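Local coordinates for reticulocyte binding protein (Streptococcus agalactiae COH1, PDB 3FAW) that is a cell-wall-anchored pullulanase of group B Streptococcus and probably hydrolyses the alpha-1,6-glucosidic branch links of pullulan and related alpha-glucans, at residues 245-257 against 442-454. Numbering follows the deposited sequence.
Sequences NPSQLGPQNLSFA and IKYLTSEFKVDGF
Phe-256 and Lys-450 bring the two backbones closest, with their CA atoms 5.1 Å apart, where an irregular chain passes the C-terminal end of helix 432-449 and Lys-450 breaks the helix with positive phi. The aliphatic part of the lysine packs against both Phe-256 and Leu-254. Its CD sits over one face of the Phe-256 ring, 3.9 Å from the centroid and near the normal, a CH-pi contact in which the two side chains cross at about a right angle. A bend at chi2 (-60°) folds the lysine chain back, and its NZ donates in the carbonyl plane of Ser-447 O, 2.8 Å away, near the helix end. The phenyl ring meanwhile pushes CE1 among backbone oxygens, 3.3 Å from Thr-446 O. Leu-254 slides past Lys-450 in the opposite sense, CG to CG 3.5 Å.

In the parallel eight-stranded barrel of the alpha-amylase catalytic domain, 442-454 runs from helix 432-449 through a short connection into strand 453-456. The loop 245-257 belongs to the linker between strand 241-242 and the first barrel strand, 269-273. Asp-452, just before its strand, fastens that linker: OD1 accepts from Ala-257 N at 2.8 Å on the syn side, somewhat out of the carboxylate plane, with an N-H...O angle of 163°, while OD2 is held by His-380 and Val-386 N. Back toward the helix N-terminus, Pro-246 lays CB 3.7 Å from Glu-448 CD and sets CG 3.5 Å from Tyr-444 OH. The Glu-448 carboxylate forms a salt bridge with Lys-373, whose NZ also donates to Pro-246 O and Leu-249 O.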
ATOM      1  N   ASN A 245      21.227   7.493  14.553  1.00 12.21           N
ATOM      2  CA  ASN A 245      22.169   7.241  13.468  1.00 12.83           C
ATOM      3  C   ASN A 245      21.901   5.856  12.858  1.00 13.37           C
ATOM      4  O   ASN A 245      22.509   4.861  13.273  1.00 12.33           O
ATOM      5  CB  ASN A 245      23.610   7.347  13.987  1.00 13.70           C
ATOM      6  CG  ASN A 245      24.639   7.450  12.865  1.00 14.03           C
ATOM      7  OD1 ASN A 245      24.409   6.994  11.744  1.00 17.77           O
ATOM      8  ND2 ASN A 245      25.784   8.057  13.168  1.00 13.60           N
ATOM      9  N   PRO A 246      20.975   5.786  11.880  1.00 13.53           N
ATOM     10  CA  PRO A 246      20.561   4.532  11.237  1.00 14.07           C
ATOM     11  C   PRO A 246      21.706   3.619  10.795  1.00 13.81           C
ATOM     12  O   PRO A 246      21.644   2.408  11.017  1.00 12.76           O
ATOM     13  CB  PRO A 246      19.766   5.019  10.020  1.00 14.22           C
ATOM     14  CG  PRO A 246      19.172   6.297  10.472  1.00 13.64           C
ATOM     15  CD  PRO A 246      20.230   6.936  11.330  1.00 14.46           C
ATOM     16  N   SER A 247      22.739   4.203  10.191  1.00 14.31           N
ATOM     17  CA  SER A 247      23.860   3.439   9.624  1.00 16.21           C
ATOM     18  C   SER A 247      24.647   2.640  10.666  1.00 16.13           C
ATOM     19  O   SER A 247      25.263   1.622  10.340  1.00 15.98           O
ATOM     20  CB  SER A 247      24.809   4.376   8.864  1.00 16.47           C
ATOM     21  OG  SER A 247      25.348   5.369   9.719  1.00 18.66           O
ATOM     22  N   GLN A 248      24.613   3.097  11.918  1.00 15.82           N
ATOM     23  CA  GLN A 248      25.318   2.428  13.004  1.00 16.74           C
ATOM     24  C   GLN A 248      24.525   1.247  13.590  1.00 15.77           C
ATOM     25  O   GLN A 248      25.076   0.461  14.355  1.00 15.86           O
ATOM     26  CB  GLN A 248      25.666   3.440  14.106  1.00 16.67           C
ATOM     27  CG  GLN A 248      26.675   4.510  13.669  1.00 19.32           C
ATOM     28  CD  GLN A 248      27.067   5.461  14.790  1.00 21.05           C
ATOM     29  OE1 GLN A 248      26.325   5.646  15.753  1.00 24.77           O
ATOM     30  NE2 GLN A 248      28.243   6.070  14.665  1.00 23.09           N
ATOM     31  N   LEU A 249      23.252   1.112  13.216  1.00 14.71           N
ATOM     32  CA  LEU A 249      22.351   0.126  13.835  1.00 13.80           C
ATOM     33  C   LEU A 249      22.056  -1.076  12.933  1.00 13.47           C
ATOM     34  O   LEU A 249      22.072  -0.971  11.708  1.00 13.33           O
ATOM     35  CB  LEU A 249      21.029   0.795  14.227  1.00 13.09           C
ATOM     36  CG  LEU A 249      21.135   2.080  15.051  1.00 14.04           C
ATOM     37  CD1 LEU A 249      19.772   2.778  15.150  1.00 15.41           C
ATOM     38  CD2 LEU A 249      21.708   1.792  16.437  1.00 13.94           C
ATOM     39  N   GLY A 250      21.776  -2.215  13.557  1.00 14.37           N
ATOM     40  CA  GLY A 250      21.443  -3.443  12.834  1.00 15.33           C
ATOM     41  C   GLY A 250      22.663  -4.105  12.213  1.00 15.57           C
ATOM     42  O   GLY A 250      23.779  -3.592  12.343  1.00 15.69           O
ATOM     43  N   PRO A 251      22.458  -5.250  11.531  1.00 15.56           N
ATOM     44  CA  PRO A 251      23.559  -5.949  10.856  1.00 16.01           C
ATOM     45  C   PRO A 251      24.253  -5.043   9.841  1.00 14.72           C
ATOM     46  O   PRO A 251      23.593  -4.473   8.973  1.00 15.50           O
ATOM     47  CB  PRO A 251      22.870  -7.124  10.142  1.00 16.79           C
ATOM     48  CG  PRO A 251      21.525  -7.246  10.743  1.00 16.78           C
ATOM     49  CD  PRO A 251      21.163  -5.932  11.352  1.00 15.90           C
ATOM     50  N   GLN A 252      25.571  -4.921   9.958  1.00 15.26           N
ATOM     51  CA  GLN A 252      26.347  -4.006   9.123  1.00 15.75           C
ATOM     52  C   GLN A 252      26.620  -4.544   7.712  1.00 15.48           C
ATOM     53  O   GLN A 252      27.049  -3.792   6.835  1.00 15.50           O
ATOM     54  CB  GLN A 252      27.663  -3.647   9.822  1.00 16.34           C
ATOM     55  CG  GLN A 252      27.469  -2.840  11.103  1.00 16.93           C
ATOM     56  CD  GLN A 252      26.835  -1.488  10.838  1.00 18.24           C
ATOM     57  OE1 GLN A 252      27.440  -0.623  10.207  1.00 17.88           O
ATOM     58  NE2 GLN A 252      25.606  -1.303  11.310  1.00 19.27           N
ATOM     59  N   ASN A 253      26.358  -5.832   7.496  1.00 14.64           N
ATOM     60  CA  ASN A 253      26.482  -6.432   6.166  1.00 15.21           C
ATOM     61  C   ASN A 253      25.131  -6.597   5.463  1.00 14.84           C
ATOM     62  O   ASN A 253      25.013  -7.368   4.511  1.00 14.43           O
ATOM     63  CB  ASN A 253      27.223  -7.782   6.247  1.00 14.82           C
ATOM     64  CG  ASN A 253      26.497  -8.804   7.102  1.00 14.99           C
ATOM     65  OD1 ASN A 253      25.585  -8.462   7.858  1.00 14.83           O
ATOM     66  ND2 ASN A 253      26.910 -10.064   6.998  1.00 13.20           N
ATOM     67  N   LEU A 254      24.116  -5.869   5.935  1.00 15.40           N
ATOM     68  CA  LEU A 254      22.784  -5.914   5.339  1.00 15.36           C
ATOM     69  C   LEU A 254      22.891  -5.653   3.838  1.00 16.37           C
ATOM     70  O   LEU A 254      23.546  -4.701   3.412  1.00 16.45           O
ATOM     71  CB  LEU A 254      21.858  -4.883   5.997  1.00 15.22           C
ATOM     72  CG  LEU A 254      20.364  -4.966   5.667  1.00 15.50           C
ATOM     73  CD1 LEU A 254      19.722  -6.209   6.281  1.00 18.04           C
ATOM     74  CD2 LEU A 254      19.651  -3.698   6.135  1.00 14.11           C
ATOM     75  N   SER A 255      22.262  -6.519   3.048  1.00 16.81           N
ATOM     76  CA  SER A 255      22.336  -6.446   1.589  1.00 17.03           C
ATOM     77  C   SER A 255      20.965  -6.718   1.005  1.00 16.62           C
ATOM     78  O   SER A 255      20.076  -7.194   1.702  1.00 17.58           O
ATOM     79  CB  SER A 255      23.324  -7.483   1.048  1.00 17.89           C
ATOM     80  OG  SER A 255      24.555  -7.454   1.754  1.00 21.13           O
ATOM     81  N   PHE A 256      20.802  -6.438  -0.283  1.00 16.86           N
ATOM     82  CA  PHE A 256      19.554  -6.750  -0.976  1.00 16.43           C
ATOM     83  C   PHE A 256      19.372  -8.253  -1.144  1.00 16.16           C
ATOM     84  O   PHE A 256      20.317  -9.031  -0.975  1.00 16.03           O
ATOM     85  CB  PHE A 256      19.494  -6.043  -2.329  1.00 16.10           C
ATOM     86  CG  PHE A 256      19.418  -4.552  -2.212  1.00 16.75           C
ATOM     87  CD1 PHE A 256      18.256  -3.944  -1.755  1.00 17.14           C
ATOM     88  CD2 PHE A 256      20.511  -3.758  -2.528  1.00 16.85           C
ATOM     89  CE1 PHE A 256      18.176  -2.562  -1.631  1.00 17.15           C
ATOM     90  CE2 PHE A 256      20.444  -2.375  -2.404  1.00 19.09           C
ATOM     91  CZ  PHE A 256      19.272  -1.776  -1.956  1.00 16.52           C
ATOM     92  N   ALA A 257      18.150  -8.654  -1.474  1.00 14.68           N
ATOM     93  CA  ALA A 257      17.806 -10.071  -1.554  1.00 15.47           C
ATOM     94  C   ALA A 257      18.616 -10.802  -2.620  1.00 16.25           C
ATOM     95  O   ALA A 257      19.071 -10.199  -3.593  1.00 16.44           O
ATOM     96  CB  ALA A 257      16.319 -10.240  -1.825  1.00 13.61           C
ATOM     97  N   ILE A 442      11.457   6.765  -0.145  1.00 12.24           N
ATOM     98  CA  ILE A 442      11.662   5.546  -0.930  1.00 11.33           C
ATOM     99  C   ILE A 442      13.159   5.240  -1.075  1.00 10.88           C
ATOM    100  O   ILE A 442      13.573   4.089  -0.950  1.00 11.56           O
ATOM    101  CB  ILE A 442      10.989   5.638  -2.324  1.00 11.30           C
ATOM    102  CG1 ILE A 442       9.459   5.589  -2.191  1.00 10.71           C
ATOM    103  CG2 ILE A 442      11.476   4.510  -3.237  1.00 10.93           C
ATOM    104  CD1 ILE A 442       8.885   4.210  -1.874  1.00  7.20           C
ATOM    105  N   LYS A 443      13.968   6.268  -1.319  1.00 11.31           N
ATOM    106  CA  LYS A 443      15.424   6.098  -1.422  1.00 12.24           C
ATOM    107  C   LYS A 443      16.057   5.704  -0.087  1.00 11.80           C
ATOM    108  O   LYS A 443      16.962   4.865  -0.044  1.00 13.20           O
ATOM    109  CB  LYS A 443      16.087   7.387  -1.919  1.00 13.50           C
ATOM    110  CG  LYS A 443      15.875   7.687  -3.395  1.00 12.42           C
ATOM    111  CD  LYS A 443      16.292   9.112  -3.728  1.00 13.61           C
ATOM    112  CE  LYS A 443      17.803   9.295  -3.680  1.00 14.96           C
ATOM    113  NZ  LYS A 443      18.176  10.733  -3.673  1.00 17.45           N
ATOM    114  N   TYR A 444      15.591   6.324   0.992  1.00 11.42           N
ATOM    115  CA  TYR A 444      16.087   6.014   2.334  1.00 11.02           C
ATOM    116  C   TYR A 444      15.742   4.577   2.730  1.00 12.09           C
ATOM    117  O   TYR A 444      16.623   3.811   3.125  1.00 11.58           O
ATOM    118  CB  TYR A 444      15.539   7.010   3.364  1.00 10.86           C
ATOM    119  CG  TYR A 444      15.744   6.581   4.805  1.00 10.85           C
ATOM    120  CD1 TYR A 444      16.993   6.674   5.415  1.00 12.37           C
ATOM    121  CD2 TYR A 444      14.689   6.072   5.552  1.00  9.77           C
ATOM    122  CE1 TYR A 444      17.178   6.273   6.743  1.00 14.38           C
ATOM    123  CE2 TYR A 444      14.862   5.674   6.871  1.00 11.47           C
ATOM    124  CZ  TYR A 444      16.102   5.770   7.463  1.00 12.95           C
ATOM    125  OH  TYR A 444      16.256   5.367   8.779  1.00 13.13           O
ATOM    126  N   LEU A 445      14.468   4.212   2.607  1.00 10.39           N
ATOM    127  CA  LEU A 445      14.037   2.850   2.921  1.00 11.81           C
ATOM    128  C   LEU A 445      14.775   1.808   2.078  1.00 12.17           C
ATOM    129  O   LEU A 445      15.194   0.774   2.601  1.00 11.46           O
ATOM    130  CB  LEU A 445      12.521   2.702   2.760  1.00 11.91           C
ATOM    131  CG  LEU A 445      11.690   3.528   3.754  1.00 14.04           C
ATOM    132  CD1 LEU A 445      10.204   3.551   3.367  1.00 12.65           C
ATOM    133  CD2 LEU A 445      11.882   3.020   5.181  1.00 12.56           C
ATOM    134  N   THR A 446      14.955   2.089   0.786  1.00 12.51           N
ATOM    135  CA  THR A 446      15.657   1.158  -0.101  1.00 12.51           C
ATOM    136  C   THR A 446      17.112   0.960   0.320  1.00 13.22           C
ATOM    137  O   THR A 446      17.546  -0.164   0.543  1.00 14.17           O
ATOM    138  CB  THR A 446      15.645   1.626  -1.577  1.00 11.80           C
ATOM    139  OG1 THR A 446      14.300   1.838  -2.011  1.00 10.71           O
ATOM    140  CG2 THR A 446      16.291   0.581  -2.473  1.00  9.80           C
ATOM    141  N   SER A 447      17.856   2.057   0.422  1.00 13.33           N
ATOM    142  CA  SER A 447      19.296   1.986   0.654  1.00 14.53           C
ATOM    143  C   SER A 447      19.658   1.653   2.109  1.00 13.85           C
ATOM    144  O   SER A 447      20.634   0.943   2.351  1.00 11.60           O
ATOM    145  CB  SER A 447      19.985   3.287   0.213  1.00 13.35           C
ATOM    146  OG  SER A 447      19.540   4.390   0.980  1.00 17.90           O
ATOM    147  N   GLU A 448      18.875   2.153   3.065  1.00 13.27           N
ATOM    148  CA  GLU A 448      19.163   1.930   4.490  1.00 13.53           C
ATOM    149  C   GLU A 448      18.716   0.543   4.965  1.00 13.13           C
ATOM    150  O   GLU A 448      19.481  -0.168   5.613  1.00 13.15           O
ATOM    151  CB  GLU A 448      18.505   3.012   5.355  1.00 13.42           C
ATOM    152  CG  GLU A 448      18.997   3.041   6.802  1.00 13.30           C
ATOM    153  CD  GLU A 448      20.503   3.213   6.903  1.00 16.40           C
ATOM    154  OE1 GLU A 448      21.048   4.104   6.222  1.00 18.62           O
ATOM    155  OE2 GLU A 448      21.146   2.456   7.661  1.00 18.03           O
ATOM    156  N   PHE A 449      17.477   0.168   4.653  1.00 13.45           N
ATOM    157  CA  PHE A 449      16.925  -1.124   5.093  1.00 14.18           C
ATOM    158  C   PHE A 449      17.064  -2.255   4.052  1.00 14.33           C
ATOM    159  O   PHE A 449      16.679  -3.395   4.318  1.00 14.56           O
ATOM    160  CB  PHE A 449      15.466  -0.950   5.529  1.00 14.15           C
ATOM    161  CG  PHE A 449      15.303  -0.122   6.779  1.00 13.27           C
ATOM    162  CD1 PHE A 449      15.393  -0.710   8.036  1.00 14.35           C
ATOM    163  CD2 PHE A 449      15.071   1.247   6.701  1.00 12.45           C
ATOM    164  CE1 PHE A 449      15.245   0.053   9.195  1.00 13.93           C
ATOM    165  CE2 PHE A 449      14.923   2.016   7.851  1.00 14.25           C
ATOM    166  CZ  PHE A 449      15.011   1.422   9.098  1.00 13.85           C
ATOM    167  N   LYS A 450      17.641  -1.934   2.889  1.00 14.31           N
ATOM    168  CA  LYS A 450      17.825  -2.883   1.774  1.00 13.55           C
ATOM    169  C   LYS A 450      16.513  -3.539   1.338  1.00 12.77           C
ATOM    170  O   LYS A 450      16.431  -4.760   1.159  1.00 11.12           O
ATOM    171  CB  LYS A 450      18.888  -3.939   2.105  1.00 13.30           C
ATOM    172  CG  LYS A 450      20.238  -3.371   2.513  1.00 12.80           C
ATOM    173  CD  LYS A 450      20.874  -2.504   1.437  1.00 14.06           C
ATOM    174  CE  LYS A 450      22.248  -2.013   1.873  1.00 17.27           C
ATOM    175  NZ  LYS A 450      22.611  -0.712   1.257  1.00 18.02           N
ATOM    176  N   VAL A 451      15.493  -2.703   1.159  1.00 12.82           N
ATOM    177  CA  VAL A 451      14.162  -3.158   0.775  1.00 11.87           C
ATOM    178  C   VAL A 451      14.146  -3.555  -0.705  1.00 12.41           C
ATOM    179  O   VAL A 451      14.783  -2.911  -1.545  1.00 12.51           O
ATOM    180  CB  VAL A 451      13.102  -2.067   1.071  1.00 12.34           C
ATOM    181  CG1 VAL A 451      11.745  -2.458   0.519  1.00  8.35           C
ATOM    182  CG2 VAL A 451      13.023  -1.822   2.567  1.00 10.35           C
ATOM    183  N   ASP A 452      13.425  -4.630  -1.014  1.00 10.53           N
ATOM    184  CA  ASP A 452      13.455  -5.220  -2.352  1.00 10.04           C
ATOM    185  C   ASP A 452      12.277  -4.794  -3.226  1.00 10.08           C
ATOM    186  O   ASP A 452      12.257  -5.079  -4.421  1.00 11.01           O
ATOM    187  CB  ASP A 452      13.505  -6.736  -2.237  1.00 10.10           C
ATOM    188  CG  ASP A 452      14.659  -7.200  -1.384  1.00 11.10           C
ATOM    189  OD1 ASP A 452      15.814  -7.105  -1.852  1.00 10.62           O
ATOM    190  OD2 ASP A 452      14.406  -7.636  -0.241  1.00 15.52           O
ATOM    191  N   GLY A 453      11.305  -4.113  -2.630  1.00  9.44           N
ATOM    192  CA  GLY A 453      10.152  -3.624  -3.367  1.00 10.26           C
ATOM    193  C   GLY A 453       9.218  -2.802  -2.511  1.00  9.85           C
ATOM    194  O   GLY A 453       9.381  -2.737  -1.294  1.00 10.06           O
ATOM    195  N   PHE A 454       8.235  -2.176  -3.154  1.00 10.47           N
ATOM    196  CA  PHE A 454       7.254  -1.333  -2.472  1.00 10.68           C
ATOM    197  C   PHE A 454       5.853  -1.555  -3.032  1.00 10.77           C
ATOM    198  O   PHE A 454       5.689  -1.779  -4.241  1.00  8.96           O
ATOM    199  CB  PHE A 454       7.626   0.151  -2.621  1.00 10.58           C
ATOM    200  CG  PHE A 454       8.907   0.525  -1.933  1.00 11.62           C
ATOM    201  CD1 PHE A 454       8.911   0.886  -0.590  1.00 11.98           C
ATOM    202  CD2 PHE A 454      10.109   0.507  -2.626  1.00 12.48           C
ATOM    203  CE1 PHE A 454      10.094   1.226   0.047  1.00  9.82           C
ATOM    204  CE2 PHE A 454      11.292   0.840  -1.997  1.00 11.72           C
ATOM    205  CZ  PHE A 454      11.288   1.198  -0.657  1.00  8.32           C
TER